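Local coordinates for protein glutamate racemase (Campylobacter jejuni, PDB 3UHF) that belongs to the Asp/Glu/hydantoin racemase family and binds D-glutamic acid in a pocket of its two-sheet alpha/beta fold, at residues Gly120-Ile125 against Leu235-Asn240. Sequence-based numbering, arbitrary orientation.
Sequences GVEATI and LKEREN
Glu122 sets CG anti to its backbone N (chi1 167°) and runs on extended, while Glu237 sets CG anti to its carbonyl carbon (chi1 -61°); the extended chains carry the two carboxylates from opposite directions across the gap between the segments, with Glu122 CA and Glu237 CA 11.3 Å apart, the closest CA pair of the two segments. The carboxylates lie almost in one plane, and Glu122 OE2 stands 2.6 Å from Glu237 OE2. Two basic groups, Arg238 and Lys126, reach the pair. Arg238 brings NH1 to 2.9 Å from Glu122 OE1 in a salt bridge whose hydrogen bond is weak and poorly directed. Glu237 OE2 sits at the guanidinium edge, in its plane, and forms a salt bridge with Arg238 NH1 at 3.2 Å. Lys126, one turn beyond Glu122, completes the network by salt bridges to Glu122 OE2 and Glu237 OE1; Lys126 and Arg238 would lessen any repulsion between the two acid groups. This polar link at the surface joins helix 117-128 to the C-terminal end of helix 227-238. Behind it, Val121 packs on helix 148-155, and Thr124 rests on strands 199-202 and 223-226 of the four-stranded parallel sheet.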
loop_
_atom_site.group_PDB
_atom_site.type_symbol
_atom_site.label_atom_id
_atom_site.label_comp_id
_atom_site.label_asym_id
_atom_site.label_seq_id
_atom_site.Cartn_x
_atom_site.Cartn_y
_atom_site.Cartn_z
ATOM N N GLY A 120 -5.602 -0.216 6.909
ATOM C CA GLY A 120 -6.690 -0.624 6.035
ATOM C C GLY A 120 -7.825 -1.289 6.806
ATOM O O GLY A 120 -9.003 -1.084 6.519
ATOM N N VAL A 121 -7.476 -2.106 7.789
ATOM C CA VAL A 121 -8.498 -2.692 8.659
ATOM C C VAL A 121 -9.263 -1.620 9.446
ATOM O O VAL A 121 -10.501 -1.638 9.505
ATOM C CB VAL A 121 -7.879 -3.738 9.604
ATOM C CG1 VAL A 121 -8.889 -4.171 10.659
ATOM C CG2 VAL A 121 -7.389 -4.937 8.781
ATOM N N GLU A 122 -8.529 -0.688 10.044
ATOM C CA GLU A 122 -9.149 0.424 10.762
ATOM C C GLU A 122 -10.109 1.205 9.854
ATOM O O GLU A 122 -11.221 1.539 10.261
ATOM C CB GLU A 122 -8.084 1.375 11.327
ATOM C CG GLU A 122 -8.669 2.706 11.805
ATOM C CD GLU A 122 -7.629 3.661 12.350
ATOM O OE1 GLU A 122 -6.556 3.202 12.804
ATOM O OE2 GLU A 122 -7.901 4.879 12.325
ATOM N N ALA A 123 -9.678 1.485 8.623
ATOM C CA ALA A 123 -10.511 2.239 7.684
ATOM C C ALA A 123 -11.792 1.485 7.324
ATOM O O ALA A 123 -12.866 2.090 7.158
ATOM C CB ALA A 123 -9.714 2.578 6.420
ATOM N N THR A 124 -11.684 0.162 7.223
ATOM C CA THR A 124 -12.833 -0.684 6.906
ATOM C C THR A 124 -13.858 -0.667 8.039
ATOM O O THR A 124 -15.062 -0.542 7.801
ATOM C CB THR A 124 -12.397 -2.144 6.622
ATOM O OG1 THR A 124 -11.410 -2.156 5.584
ATOM C CG2 THR A 124 -13.583 -3.010 6.189
ATOM N N ILE A 125 -13.379 -0.784 9.275
ATOM C CA ILE A 125 -14.258 -0.697 10.440
ATOM C C ILE A 125 -14.953 0.670 10.531
ATOM O O ILE A 125 -16.152 0.751 10.809
ATOM C CB ILE A 125 -13.484 -1.013 11.735
ATOM C CG1 ILE A 125 -13.048 -2.487 11.722
ATOM C CG2 ILE A 125 -14.336 -0.692 12.963
ATOM C CD1 ILE A 125 -12.137 -2.871 12.873
ATOM N N LEU A 235 -1.846 7.636 10.249
ATOM C CA LEU A 235 -0.687 8.415 10.673
ATOM C C LEU A 235 -1.063 9.665 11.457
ATOM O O LEU A 235 -0.392 10.016 12.434
ATOM C CB LEU A 235 0.170 8.805 9.470
ATOM C CG LEU A 235 0.872 7.589 8.860
ATOM C CD1 LEU A 235 1.589 7.969 7.574
ATOM C CD2 LEU A 235 1.837 6.993 9.872
ATOM N N LYS A 236 -2.126 10.340 11.030
ATOM C CA LYS A 236 -2.573 11.544 11.735
ATOM C C LYS A 236 -2.974 11.239 13.174
ATOM O O LYS A 236 -2.835 12.080 14.070
ATOM C CB LYS A 236 -3.706 12.231 10.968
ATOM C CG LYS A 236 -3.240 12.804 9.623
ATOM C CD LYS A 236 -4.281 13.689 8.945
ATOM C CE LYS A 236 -5.354 12.861 8.260
ATOM N NZ LYS A 236 -6.164 13.667 7.299
ATOM N N GLU A 237 -3.451 10.023 13.406
ATOM C CA GLU A 237 -3.856 9.612 14.746
ATOM C C GLU A 237 -2.688 9.116 15.606
ATOM O O GLU A 237 -2.675 9.319 16.816
ATOM C CB GLU A 237 -4.905 8.510 14.650
ATOM C CG GLU A 237 -6.172 8.920 13.937
ATOM C CD GLU A 237 -6.926 7.719 13.398
ATOM O OE1 GLU A 237 -8.004 7.905 12.793
ATOM O OE2 GLU A 237 -6.424 6.589 13.578
ATOM N N ARG A 238 -1.728 8.445 14.975
ATOM C CA ARG A 238 -0.642 7.767 15.682
ATOM C C ARG A 238 0.538 8.677 15.960
ATOM O O ARG A 238 1.225 8.526 16.967
ATOM C CB ARG A 238 -0.135 6.569 14.875
ATOM C CG ARG A 238 -0.640 5.224 15.360
ATOM C CD ARG A 238 -2.102 5.039 15.037
ATOM N NE ARG A 238 -2.601 3.751 15.508
ATOM C CZ ARG A 238 -3.870 3.365 15.415
ATOM N NH1 ARG A 238 -4.774 4.171 14.869
ATOM N NH2 ARG A 238 -4.237 2.175 15.870
ATOM N N GLU A 239 0.797 9.596 15.042
ATOM C CA GLU A 239 1.936 10.488 15.175
ATOM C C GLU A 239 1.473 11.928 15.338
ATOM O O GLU A 239 0.299 12.245 15.138
ATOM C CB GLU A 239 2.871 10.343 13.969
ATOM C CG GLU A 239 3.497 8.956 13.846
ATOM C CD GLU A 239 4.522 8.674 14.937
ATOM O OE1 GLU A 239 5.110 9.635 15.465
ATOM O OE2 GLU A 239 4.742 7.491 15.270
ATOM N N ASN A 240 2.400 12.795 15.722
ATOM C CA ASN A 240 2.086 14.201 15.879
ATOM C C ASN A 240 2.474 14.962 14.619
ATOM O O ASN A 240 3.597 15.451 14.504
ATOM C CB ASN A 240 2.817 14.767 17.093
ATOM C CG ASN A 240 2.107 15.953 17.694
ATOM O OD1 ASN A 240 1.011 16.321 17.266
ATOM N ND2 ASN A 240 2.724 16.560 18.702
#